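Local coordinates for protein phosphoglycerol transferase GacH (Streptococcus pyogenes MGAS5005, PDB 6DGM) that probably transfers sn-glycerol-1-phosphate to the rhamnose polysaccharide of the group A streptococcal surface, here represented by its C-terminal sulfatase-like, LTA synthase-type domain, at residues Ser48-Pro52 / Val64-Lys69; Leu24-Asn29 / Lys325-Ala331; Val116-Ala121 / Asp364-Gly368. One frame throughout, in Å; residues are numbered along the deposited sequence.

Interaction 1: residues Ser48-Pro52 / Val64-Lys69; sequences SLSDP and VLPNIK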
ATOM      1  N   SER A  48       7.373  -0.720  -8.435  1.00 13.93           N
ATOM      2  CA  SER A  48       7.708  -1.886  -9.239  1.00 15.38           C
ATOM      3  C   SER A  48       8.493  -2.952  -8.489  1.00 16.35           C
ATOM      4  O   SER A  48       9.099  -3.815  -9.127  1.00 17.42           O
ATOM      5  CB  SER A  48       8.459  -1.473 -10.515  1.00 16.38           C
ATOM      6  OG  SER A  48       7.615  -0.758 -11.391  1.00 16.41           O
ATOM      7  N   LEU A  49       8.483  -2.965  -7.160  1.00 15.36           N
ATOM      8  CA  LEU A  49       9.281  -3.939  -6.425  1.00 16.46           C
ATOM      9  C   LEU A  49       8.585  -5.295  -6.301  1.00 16.40           C
ATOM     10  O   LEU A  49       7.508  -5.416  -5.712  1.00 16.95           O
ATOM     11  CB  LEU A  49       9.654  -3.400  -5.043  1.00 17.35           C
ATOM     12  CG  LEU A  49      10.566  -4.367  -4.275  1.00 20.42           C
ATOM     13  CD1 LEU A  49      11.654  -3.606  -3.559  1.00 20.59           C
ATOM     14  CD2 LEU A  49       9.780  -5.236  -3.302  1.00 22.29           C
ATOM     15  N   SER A  50       9.251  -6.339  -6.777  1.00 16.25           N
ATOM     16  CA  SER A  50       8.704  -7.681  -6.654  1.00 16.38           C
ATOM     17  C   SER A  50       9.822  -8.679  -6.920  1.00 16.22           C
ATOM     18  O   SER A  50      10.549  -8.561  -7.915  1.00 16.61           O
ATOM     19  CB  SER A  50       7.540  -7.888  -7.632  1.00 17.58           C
ATOM     20  OG  SER A  50       6.829  -9.085  -7.330  1.00 19.25           O
ATOM     21  N   ASP A  51       9.941  -9.666  -6.043  1.00 17.27           N
ATOM     22  CA  ASP A  51      11.048 -10.602  -6.098  1.00 19.27           C
ATOM     23  C   ASP A  51      11.020 -11.364  -7.409  1.00 20.19           C
ATOM     24  O   ASP A  51      10.071 -12.108  -7.656  1.00 21.45           O
ATOM     25  CB  ASP A  51      10.926 -11.588  -4.941  1.00 21.17           C
ATOM     26  CG  ASP A  51      12.154 -12.461  -4.772  1.00 25.83           C
ATOM     27  OD1 ASP A  51      13.026 -12.500  -5.667  1.00 27.11           O
ATOM     28  OD2 ASP A  51      12.246 -13.124  -3.719  1.00 29.01           O
ATOM     29  N   PRO A  52      12.036 -11.230  -8.262  1.00 21.41           N
ATOM     30  CA  PRO A  52      12.031 -12.004  -9.515  1.00 22.91           C
ATOM     31  C   PRO A  52      12.097 -13.510  -9.313  1.00 23.99           C
ATOM     32  O   PRO A  52      11.748 -14.265 -10.233  1.00 24.31           O
ATOM     33  CB  PRO A  52      13.249 -11.471 -10.282  1.00 26.52           C
ATOM     34  CG  PRO A  52      14.075 -10.725  -9.296  1.00 30.38           C
ATOM     35  CD  PRO A  52      13.208 -10.342  -8.137  1.00 23.95           C
ATOM     36  N   VAL A  64      18.771 -10.842  -4.957  1.00 23.21           N
ATOM     37  CA  VAL A  64      18.827  -9.381  -4.978  1.00 23.63           C
ATOM     38  C   VAL A  64      17.921  -8.749  -3.937  1.00 22.03           C
ATOM     39  O   VAL A  64      17.894  -7.520  -3.818  1.00 22.26           O
ATOM     40  CB  VAL A  64      18.559  -8.798  -6.385  1.00 24.02           C
ATOM     41  CG1 VAL A  64      19.655  -9.275  -7.346  1.00 25.01           C
ATOM     42  CG2 VAL A  64      17.169  -9.167  -6.889  1.00 24.15           C
ATOM     43  N   LEU A  65      17.175  -9.552  -3.185  1.00 20.65           N
ATOM     44  CA  LEU A  65      16.381  -9.039  -2.076  1.00 19.20           C
ATOM     45  C   LEU A  65      16.722  -9.770  -0.780  1.00 19.47           C
ATOM     46  O   LEU A  65      15.814 -10.110  -0.013  1.00 20.62           O
ATOM     47  CB  LEU A  65      14.891  -9.180  -2.390  1.00 19.99           C
ATOM     48  CG  LEU A  65      14.367  -8.321  -3.542  1.00 21.61           C
ATOM     49  CD1 LEU A  65      12.865  -8.547  -3.696  1.00 24.30           C
ATOM     50  CD2 LEU A  65      14.635  -6.847  -3.335  1.00 20.17           C
ATOM     51  N   PRO A  66      18.002 -10.033  -0.475  1.00 20.32           N
ATOM     52  CA  PRO A  66      18.278 -10.801   0.757  1.00 21.07           C
ATOM     53  C   PRO A  66      17.864 -10.087   2.030  1.00 21.27           C
ATOM     54  O   PRO A  66      17.319 -10.730   2.938  1.00 22.53           O
ATOM     55  CB  PRO A  66      19.794 -11.047   0.695  1.00 23.87           C
ATOM     56  CG  PRO A  66      20.309  -9.915  -0.129  1.00 24.70           C
ATOM     57  CD  PRO A  66      19.250  -9.653  -1.169  1.00 22.90           C
ATOM     58  N   ASN A  67      18.075  -8.769   2.116  1.00 21.26           N
ATOM     59  CA  ASN A  67      17.694  -8.052   3.329  1.00 21.79           C
ATOM     60  C   ASN A  67      16.180  -7.952   3.459  1.00 21.11           C
ATOM     61  O   ASN A  67      15.635  -8.083   4.558  1.00 21.54           O
ATOM     62  CB  ASN A  67      18.318  -6.658   3.352  1.00 22.88           C
ATOM     63  CG  ASN A  67      19.831  -6.705   3.415  1.00 26.31           C
ATOM     64  OD1 ASN A  67      20.407  -7.222   4.370  1.00 29.98           O
ATOM     65  ND2 ASN A  67      20.479  -6.184   2.394  1.00 26.27           N
ATOM     66  N   ILE A  68      15.483  -7.720   2.353  1.00 19.66           N
ATOM     67  CA  ILE A  68      14.030  -7.628   2.431  1.00 19.59           C
ATOM     68  C   ILE A  68      13.428  -8.985   2.748  1.00 19.77           C
ATOM     69  O   ILE A  68      12.458  -9.080   3.517  1.00 19.69           O
ATOM     70  CB  ILE A  68      13.473  -6.967   1.159  1.00 21.12           C
ATOM     71  CG1 ILE A  68      13.741  -5.452   1.225  1.00 20.62           C
ATOM     72  CG2 ILE A  68      11.963  -7.232   1.034  1.00 22.15           C
ATOM     73  CD1 ILE A  68      13.459  -4.701  -0.061  1.00 19.96           C
ATOM     74  N   LYS A  69      14.026 -10.066   2.248  1.00 19.62           N
ATOM     75  CA  LYS A  69      13.523 -11.384   2.608  1.00 21.53           C
ATOM     76  C   LYS A  69      13.711 -11.651   4.093  1.00 22.48           C
ATOM     77  O   LYS A  69      12.837 -12.243   4.739  1.00 22.90           O
ATOM     78  CB  LYS A  69      14.179 -12.470   1.774  1.00 24.35           C
ATOM     79  CG  LYS A  69      13.688 -12.464   0.325  1.00 31.26           C
ATOM     80  CD  LYS A  69      13.842 -13.830  -0.318  1.00 42.22           C
ATOM     81  CE  LYS A  69      15.261 -14.092  -0.768  1.00 49.53           C
ATOM     82  NZ  LYS A  69      15.354 -14.098  -2.265  1.00 51.75           N
TER
HETATM   83  O   HOH W   1      15.851 -12.358  -5.289  1.00 33.72           O
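Leu49 reaches across to Ile68 where the loop leaving strand 40-46 meets the first turn of helix 66-74. Both segments belong to the sulfatase-like alpha/beta domain of the alkaline phosphatase clan, whose central sheet carries the manganese site at its strand ends.

Apolar packing makes up most of the contact. Leu49 and Ile68 meet tip to tip, CD1 of Leu49 lying 4.1 Å from CD1 of Ile68, and the same Leu49 methyl comes 4.4 Å from CD2 of Leu65. Phe267 of strand 263-269 touches both Leu49 and Ile68. The other branch of Leu65 lies against the backbone of the loop: its CD1 is 3.6 Å from CA of Asp51, with the two side chains running past each other in opposite directions. At the Pro52 end of the loop, CG of Pro52 touches CG2 of Val64 at 4.2 Å.

Charge adds a longer-range link. Lys69, bent at its last two torsions, crosses Asp51 at about a right angle and forms a salt bridge of 3.6 Å from its NZ to OD2 of Asp51. That ammonium has a second acidic partner, Asp63, whose carboxylate also receives the N-H of Leu65. Leu65 itself is the N-cap residue, and its O accepts a helical bond from Lys69 N; the N-H groups of Asn67 and Ile68 go to Asp246 of helix 229-257.

The remaining polar link runs through the other carboxylate oxygen. With chi1 of Asp51 at -170°, its CG swings away from the backbone N, and OD1 accepts the N-H of Asp53 in an Asx turn. A water also donates to Asp51 OD1 at 2.9 Å and accepts a weak bond from Val64 N at 3.3 Å.

Interaction 2: residues Leu24-Asn29 / Lys325-Ala331; sequences LAEDIN and KVSPYYA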
ATOM      1  N   LEU A  24     -18.907  -5.071  17.019  1.00 28.89           N
ATOM      2  CA  LEU A  24     -17.685  -5.825  16.761  1.00 28.25           C
ATOM      3  C   LEU A  24     -16.455  -5.005  17.142  1.00 28.46           C
ATOM      4  O   LEU A  24     -15.506  -5.538  17.722  1.00 30.16           O
ATOM      5  CB  LEU A  24     -17.617  -6.270  15.302  1.00 27.97           C
ATOM      6  CG  LEU A  24     -16.393  -7.130  14.976  1.00 30.05           C
ATOM      7  CD1 LEU A  24     -16.447  -8.446  15.715  1.00 33.46           C
ATOM      8  CD2 LEU A  24     -16.286  -7.373  13.488  1.00 29.69           C
ATOM      9  N   ALA A  25     -16.473  -3.702  16.865  1.00 26.66           N
ATOM     10  CA  ALA A  25     -15.369  -2.846  17.285  1.00 26.52           C
ATOM     11  C   ALA A  25     -15.184  -2.880  18.799  1.00 28.75           C
ATOM     12  O   ALA A  25     -14.052  -2.944  19.298  1.00 29.39           O
ATOM     13  CB  ALA A  25     -15.616  -1.417  16.805  1.00 26.04           C
ATOM     14  N   GLU A  26     -16.287  -2.825  19.551  1.00 28.84           N
ATOM     15  CA  GLU A  26     -16.196  -2.942  21.001  1.00 32.54           C
ATOM     16  C   GLU A  26     -15.599  -4.284  21.402  1.00 31.87           C
ATOM     17  O   GLU A  26     -14.743  -4.347  22.288  1.00 32.75           O
ATOM     18  CB  GLU A  26     -17.584  -2.736  21.607  1.00 39.28           C
ATOM     19  CG  GLU A  26     -18.104  -1.316  21.399  1.00 47.05           C
ATOM     20  CD  GLU A  26     -19.589  -1.170  21.682  1.00 54.42           C
ATOM     21  OE1 GLU A  26     -20.169  -2.065  22.334  1.00 58.33           O
ATOM     22  OE2 GLU A  26     -20.173  -0.156  21.243  1.00 55.45           O
ATOM     23  N   ASP A  27     -16.019  -5.369  20.750  1.00 31.82           N
ATOM     24  CA  ASP A  27     -15.474  -6.679  21.085  1.00 33.04           C
ATOM     25  C   ASP A  27     -13.982  -6.742  20.776  1.00 30.58           C
ATOM     26  O   ASP A  27     -13.183  -7.214  21.594  1.00 31.76           O
ATOM     27  CB  ASP A  27     -16.228  -7.777  20.331  1.00 38.32           C
ATOM     28  CG  ASP A  27     -17.687  -7.907  20.774  1.00 47.08           C
ATOM     29  OD1 ASP A  27     -18.015  -7.538  21.920  1.00 52.09           O
ATOM     30  OD2 ASP A  27     -18.507  -8.391  19.962  1.00 50.26           O
ATOM     31  N   ILE A  28     -13.582  -6.251  19.600  1.00 28.71           N
ATOM     32  CA  ILE A  28     -12.168  -6.273  19.232  1.00 28.84           C
ATOM     33  C   ILE A  28     -11.348  -5.433  20.199  1.00 29.17           C
ATOM     34  O   ILE A  28     -10.255  -5.831  20.621  1.00 29.68           O
ATOM     35  CB  ILE A  28     -11.979  -5.785  17.783  1.00 27.64           C
ATOM     36  CG1 ILE A  28     -12.566  -6.780  16.791  1.00 28.56           C
ATOM     37  CG2 ILE A  28     -10.470  -5.541  17.485  1.00 26.44           C
ATOM     38  CD1 ILE A  28     -12.701  -6.231  15.377  1.00 27.32           C
ATOM     39  N   ASN A  29     -11.838  -4.241  20.535  1.00 29.49           N
ATOM     40  CA  ASN A  29     -11.039  -3.306  21.322  1.00 30.82           C
ATOM     41  C   ASN A  29     -10.794  -3.779  22.746  1.00 34.38           C
ATOM     42  O   ASN A  29      -9.855  -3.294  23.382  1.00 36.55           O
ATOM     43  CB  ASN A  29     -11.652  -1.909  21.255  1.00 30.32           C
ATOM     44  CG  ASN A  29     -11.509  -1.293  19.872  1.00 30.20           C
ATOM     45  OD1 ASN A  29     -10.781  -1.821  19.042  1.00 29.90           O
ATOM     46  ND2 ASN A  29     -12.198  -0.187  19.622  1.00 30.75           N
ATOM     47  N   LYS A 325      -6.658  -0.017  18.733  1.00 22.89           N
ATOM     48  CA  LYS A 325      -8.107  -0.050  18.756  1.00 24.17           C
ATOM     49  C   LYS A 325      -8.687   0.443  17.434  1.00 23.27           C
ATOM     50  O   LYS A 325      -8.145   1.342  16.783  1.00 22.92           O
ATOM     51  CB  LYS A 325      -8.609   0.810  19.911  1.00 26.58           C
ATOM     52  CG  LYS A 325      -8.231   0.262  21.275  1.00 29.44           C
ATOM     53  CD  LYS A 325      -8.590   1.259  22.372  1.00 33.83           C
ATOM     54  CE  LYS A 325      -7.963   0.877  23.717  1.00 37.78           C
ATOM     55  NZ  LYS A 325      -8.495  -0.407  24.221  1.00 38.88           N
ATOM     56  N   VAL A 326      -9.831  -0.139  17.063  1.00 23.22           N
ATOM     57  CA  VAL A 326     -10.435   0.084  15.755  1.00 22.78           C
ATOM     58  C   VAL A 326     -11.704   0.913  15.872  1.00 22.67           C
ATOM     59  O   VAL A 326     -12.376   0.931  16.910  1.00 23.90           O
ATOM     60  CB  VAL A 326     -10.719  -1.241  15.003  1.00 23.16           C
ATOM     61  CG1 VAL A 326      -9.429  -1.980  14.720  1.00 23.70           C
ATOM     62  CG2 VAL A 326     -11.691  -2.122  15.784  1.00 23.27           C
ATOM     63  N   SER A 327     -12.030   1.596  14.788  1.00 21.63           N
ATOM     64  CA  SER A 327     -13.375   2.102  14.570  1.00 22.62           C
ATOM     65  C   SER A 327     -14.256   0.981  14.025  1.00 23.06           C
ATOM     66  O   SER A 327     -13.756  -0.059  13.572  1.00 23.77           O
ATOM     67  CB  SER A 327     -13.334   3.206  13.520  1.00 22.69           C
ATOM     68  OG  SER A 327     -12.777   2.681  12.314  1.00 21.71           O
ATOM     69  N   PRO A 328     -15.570   1.167  14.041  1.00 23.41           N
ATOM     70  CA  PRO A 328     -16.447   0.198  13.365  1.00 22.72           C
ATOM     71  C   PRO A 328     -16.044  -0.053  11.922  1.00 22.16           C
ATOM     72  O   PRO A 328     -16.028  -1.207  11.474  1.00 23.73           O
ATOM     73  CB  PRO A 328     -17.826   0.854  13.488  1.00 22.95           C
ATOM     74  CG  PRO A 328     -17.739   1.661  14.802  1.00 25.30           C
ATOM     75  CD  PRO A 328     -16.332   2.213  14.758  1.00 25.30           C
ATOM     76  N   TYR A 329     -15.699   1.007  11.183  1.00 20.84           N
ATOM     77  CA  TYR A 329     -15.184   0.851   9.822  1.00 20.11           C
ATOM     78  C   TYR A 329     -13.997  -0.112   9.779  1.00 20.16           C
ATOM     79  O   TYR A 329     -13.978  -1.044   8.978  1.00 20.25           O
ATOM     80  CB  TYR A 329     -14.788   2.231   9.277  1.00 19.56           C
ATOM     81  CG  TYR A 329     -14.287   2.274   7.834  1.00 19.21           C
ATOM     82  CD1 TYR A 329     -15.017   1.694   6.803  1.00 19.96           C
ATOM     83  CD2 TYR A 329     -13.110   2.942   7.502  1.00 18.28           C
ATOM     84  CE1 TYR A 329     -14.565   1.750   5.486  1.00 19.82           C
ATOM     85  CE2 TYR A 329     -12.655   3.015   6.186  1.00 18.23           C
ATOM     86  CZ  TYR A 329     -13.386   2.419   5.191  1.00 19.52           C
ATOM     87  OH  TYR A 329     -12.952   2.497   3.887  1.00 19.89           O
ATOM     88  N   TYR A 330     -12.999   0.088  10.649  1.00 19.48           N
ATOM     89  CA  TYR A 330     -11.834  -0.804  10.636  1.00 20.24           C
ATOM     90  C   TYR A 330     -12.123  -2.177  11.235  1.00 21.14           C
ATOM     91  O   TYR A 330     -11.401  -3.130  10.916  1.00 20.52           O
ATOM     92  CB  TYR A 330     -10.586  -0.124  11.241  1.00 20.42           C
ATOM     93  CG  TYR A 330     -10.069   0.971  10.317  1.00 21.26           C
ATOM     94  CD1 TYR A 330      -9.705   0.686   9.011  1.00 21.23           C
ATOM     95  CD2 TYR A 330      -9.984   2.275  10.743  1.00 21.80           C
ATOM     96  CE1 TYR A 330      -9.272   1.691   8.152  1.00 22.06           C
ATOM     97  CE2 TYR A 330      -9.545   3.271   9.916  1.00 23.33           C
ATOM     98  CZ  TYR A 330      -9.196   2.983   8.623  1.00 23.49           C
ATOM     99  OH  TYR A 330      -8.765   4.007   7.817  1.00 25.00           O
ATOM    100  N   ALA A 331     -13.184  -2.315  12.046  1.00 22.01           N
ATOM    101  CA  ALA A 331     -13.654  -3.641  12.437  1.00 21.98           C
ATOM    102  C   ALA A 331     -14.175  -4.408  11.219  1.00 22.06           C
ATOM    103  O   ALA A 331     -13.826  -5.575  11.007  1.00 22.44           O
ATOM    104  CB  ALA A 331     -14.744  -3.528  13.512  1.00 22.02           C
TER
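The flat amide of Asn29 lies edge-on to the backbone of Val326 and is held there by two hydrogen bonds. Its OD1 accepts from Val326 N at 2.8 Å, and its ND2 donates to Val326 O at 2.9 Å; each N-H points almost straight at its acceptor (168°). The ND2 bond is nearly coplanar with the amide and uses a lone pair of the Val326 carbonyl, whereas Val326 N is tilted 22° out of the carbonyl plane of Asn29. A chi1 of -69° places CG of Asn29 beside its backbone N, carrying the amide toward Val326. Gripped at both polar atoms, the amide cannot flip without losing this match. Lys325 passes obliquely over one face, its CB 3.6 Å from CG of Asn29. The Tyr330 ring leads away from helix 11-29; CD2 of Tyr329 lies over the centre of one face, and the ring stacks with Phe319.

This pairing fastens the C-terminal end of helix 11-29 to the turn starting helix 328-339, a C-terminal helix of the sulfatase-like domain. Ser327 is its N-cap, OG accepting from Tyr330 N. The apolar part centres on two alanines. CB of Ala25 lies 3.8 Å from Pro328 N and 4.0 Å from CB of Ala331. On that Ala331 methyl rests CD1 of Ile28, at 3.9 Å, while the Ile28 and Val326 side chains cross at about a right angle, touching through their CG2 methyls (4.0 Å). At the edge, NZ of Lys325 bonds to Arg32 O and weakly, at 3.3 Å, to Asn29 O.

Interaction 3: residues Val116-Ala121 / Asp364-Gly368; sequences VFPKMA and DVTIG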
ATOM      1  N   VAL A 116     -12.963   8.471  -8.912  1.00 15.17           N
ATOM      2  CA  VAL A 116     -13.698   8.120  -7.698  1.00 15.93           C
ATOM      3  C   VAL A 116     -13.394   9.105  -6.562  1.00 16.99           C
ATOM      4  O   VAL A 116     -14.320   9.663  -5.963  1.00 17.16           O
ATOM      5  CB  VAL A 116     -13.428   6.667  -7.262  1.00 16.55           C
ATOM      6  CG1 VAL A 116     -14.077   6.385  -5.883  1.00 18.02           C
ATOM      7  CG2 VAL A 116     -13.963   5.691  -8.281  1.00 16.51           C
ATOM      8  N   PHE A 117     -12.114   9.338  -6.290  1.00 17.71           N
ATOM      9  CA  PHE A 117     -11.782  10.257  -5.196  1.00 18.11           C
ATOM     10  C   PHE A 117     -12.536  11.579  -5.293  1.00 19.01           C
ATOM     11  O   PHE A 117     -13.100  12.013  -4.277  1.00 19.56           O
ATOM     12  CB  PHE A 117     -10.271  10.493  -5.076  1.00 16.35           C
ATOM     13  CG  PHE A 117      -9.906  11.354  -3.891  1.00 17.44           C
ATOM     14  CD1 PHE A 117      -9.907  12.731  -3.996  1.00 19.36           C
ATOM     15  CD2 PHE A 117      -9.615  10.771  -2.676  1.00 17.55           C
ATOM     16  CE1 PHE A 117      -9.601  13.523  -2.903  1.00 20.54           C
ATOM     17  CE2 PHE A 117      -9.308  11.563  -1.566  1.00 19.20           C
ATOM     18  CZ  PHE A 117      -9.309  12.936  -1.692  1.00 19.69           C
ATOM     19  N   PRO A 118     -12.587  12.259  -6.441  1.00 20.04           N
ATOM     20  CA  PRO A 118     -13.241  13.584  -6.472  1.00 21.81           C
ATOM     21  C   PRO A 118     -14.717  13.534  -6.175  1.00 24.28           C
ATOM     22  O   PRO A 118     -15.313  14.565  -5.837  1.00 27.42           O
ATOM     23  CB  PRO A 118     -12.979  14.093  -7.896  1.00 22.50           C
ATOM     24  CG  PRO A 118     -11.789  13.273  -8.378  1.00 21.90           C
ATOM     25  CD  PRO A 118     -11.911  11.937  -7.717  1.00 20.22           C
ATOM     26  N   LYS A 119     -15.335  12.370  -6.298  1.00 23.30           N
ATOM     27  CA  LYS A 119     -16.761  12.259  -6.023  1.00 24.43           C
ATOM     28  C   LYS A 119     -17.070  11.932  -4.575  1.00 24.18           C
ATOM     29  O   LYS A 119     -18.247  11.963  -4.192  1.00 25.57           O
ATOM     30  CB  LYS A 119     -17.376  11.217  -6.952  1.00 26.06           C
ATOM     31  CG  LYS A 119     -17.371  11.677  -8.409  1.00 31.58           C
ATOM     32  CD  LYS A 119     -17.924  10.642  -9.358  1.00 40.05           C
ATOM     33  CE  LYS A 119     -17.754  11.111 -10.803  1.00 47.05           C
ATOM     34  NZ  LYS A 119     -18.150  12.542 -10.986  1.00 50.63           N
ATOM     35  N   MET A 120     -16.062  11.660  -3.752  1.00 22.30           N
ATOM     36  CA  MET A 120     -16.293  11.289  -2.358  1.00 21.60           C
ATOM     37  C   MET A 120     -16.523  12.547  -1.532  1.00 23.01           C
ATOM     38  O   MET A 120     -15.664  13.428  -1.478  1.00 25.05           O
ATOM     39  CB  MET A 120     -15.101  10.504  -1.824  1.00 19.82           C
ATOM     40  CG  MET A 120     -14.852   9.213  -2.603  1.00 20.07           C
ATOM     41  SD  MET A 120     -13.423   8.268  -2.077  1.00 20.69           S
ATOM     42  CE  MET A 120     -13.929   7.689  -0.459  1.00 21.93           C
ATOM     43  N   ALA A 121     -17.682  12.627  -0.881  1.00 22.49           N
ATOM     44  CA  ALA A 121     -18.024  13.845  -0.155  1.00 24.56           C
ATOM     45  C   ALA A 121     -17.135  14.073   1.054  1.00 25.56           C
ATOM     46  O   ALA A 121     -16.914  15.229   1.445  1.00 28.00           O
ATOM     47  CB  ALA A 121     -19.483  13.785   0.307  1.00 26.11           C
ATOM     48  N   ASP A 364     -21.992   3.751  -0.331  1.00 19.50           N
ATOM     49  CA  ASP A 364     -22.560   4.876   0.395  1.00 20.40           C
ATOM     50  C   ASP A 364     -21.625   6.076   0.391  1.00 19.93           C
ATOM     51  O   ASP A 364     -22.080   7.224   0.281  1.00 20.13           O
ATOM     52  CB  ASP A 364     -22.868   4.485   1.837  1.00 21.83           C
ATOM     53  CG  ASP A 364     -23.661   5.548   2.550  1.00 23.11           C
ATOM     54  OD1 ASP A 364     -24.838   5.719   2.154  1.00 22.71           O
ATOM     55  OD2 ASP A 364     -23.116   6.218   3.469  1.00 23.43           O
ATOM     56  N   VAL A 365     -20.316   5.836   0.542  1.00 19.68           N
ATOM     57  CA  VAL A 365     -19.354   6.918   0.675  1.00 19.10           C
ATOM     58  C   VAL A 365     -18.796   7.405  -0.661  1.00 20.14           C
ATOM     59  O   VAL A 365     -18.052   8.397  -0.675  1.00 20.81           O
ATOM     60  CB  VAL A 365     -18.176   6.513   1.590  1.00 18.64           C
ATOM     61  CG1 VAL A 365     -18.676   6.013   2.945  1.00 20.19           C
ATOM     62  CG2 VAL A 365     -17.280   5.467   0.930  1.00 17.85           C
ATOM     63  N   THR A 366     -19.138   6.760  -1.774  1.00 20.34           N
ATOM     64  CA  THR A 366     -18.625   7.210  -3.067  1.00 20.25           C
ATOM     65  C   THR A 366     -19.740   7.880  -3.856  1.00 22.33           C
ATOM     66  O   THR A 366     -19.872   9.110  -3.835  1.00 25.29           O
ATOM     67  CB  THR A 366     -17.945   6.073  -3.838  1.00 19.05           C
ATOM     68  OG1 THR A 366     -18.812   4.945  -3.947  1.00 18.82           O
ATOM     69  CG2 THR A 366     -16.654   5.639  -3.143  1.00 17.48           C
ATOM     70  N   ILE A 367     -20.573   7.098  -4.530  1.00 20.72           N
ATOM     71  CA  ILE A 367     -21.619   7.673  -5.359  1.00 22.01           C
ATOM     72  C   ILE A 367     -23.009   7.488  -4.775  1.00 23.01           C
ATOM     73  O   ILE A 367     -23.999   7.882  -5.417  1.00 24.02           O
ATOM     74  CB  ILE A 367     -21.513   7.161  -6.811  1.00 24.74           C
ATOM     75  CG1 ILE A 367     -21.723   5.653  -6.855  1.00 26.37           C
ATOM     76  CG2 ILE A 367     -20.116   7.527  -7.376  1.00 24.88           C
ATOM     77  CD1 ILE A 367     -21.967   5.127  -8.253  1.00 28.57           C
ATOM     78  N   GLY A 368     -23.116   6.945  -3.567  1.00 22.87           N
ATOM     79  CA  GLY A 368     -24.397   6.751  -2.916  1.00 25.23           C
ATOM     80  C   GLY A 368     -24.894   7.975  -2.168  1.00 26.85           C
ATOM     81  O   GLY A 368     -24.490   9.112  -2.417  1.00 27.18           O
TER
HETATM   82  O   HOH W   2     -19.922  11.026  -1.770  1.00 21.82           O
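Thr366 sets its methyl against both Val116 and Met120, joining the C-terminal part of helix 349-365 to the 3-10 turn 117-119 that follows helix 112-115 in the sulfatase-like fold. This inner side is the close-packed one. CG2 of Thr366 lies 3.8 Å from CG1 of Val116 and 4.0 Å from CG of Met120; Val116 meets it at a slant, whereas Met120 runs alongside and points the same way. At chi1 53° the hydroxyl of Thr366 sits between its own backbone N and carbonyl carbon, turned back toward the preceding turn, where OG1 bonds to Gln362 O. Met120, bent only at its last torsion, brings CE to 4.3 Å from CG2 of Val365, and its CA lies 3.8 Å from Val365 O. Phe94 of helix 89-98 touches both Val116 and Met120 on this side.

Toward solvent the fit is looser. The long chain of exposed Lys119 passes Ile367 with CD 4.3 Å from CG2, and then leads away from the contact. No direct hydrogen bond joins the two segments: Lys119 O and Thr366 O stand 3.3 Å apart as two acceptors. A water lies between the backbones and has more acceptors near it than its two protons can serve; it accepts from Ala121 N at 2.9 Å and is placed to donate to Thr366 O at 2.8 Å.

In the fold
The three contacts lie in different parts of the chain and do not touch one another. Interaction 1 lies across the centre of the chain from the other two, with centres 34 Å from interaction 2 and 36 Å from interaction 3. It is the one nearest the active site: the Leu49 side chain is about 9 Å from the manganese ion and about 11 Å from the bound sn-glycerol-1-phosphate. Near interaction 2, the calcium ion held by Asp31 and Asp323 is about 8 Å from the Ile28 side chain. Interactions 2 and 3, about 6 Å apart at their nearest atoms, cross along the chain: helix 328-339 meets helix 11-29, and the end of helix 349-365 meets loop 116-121.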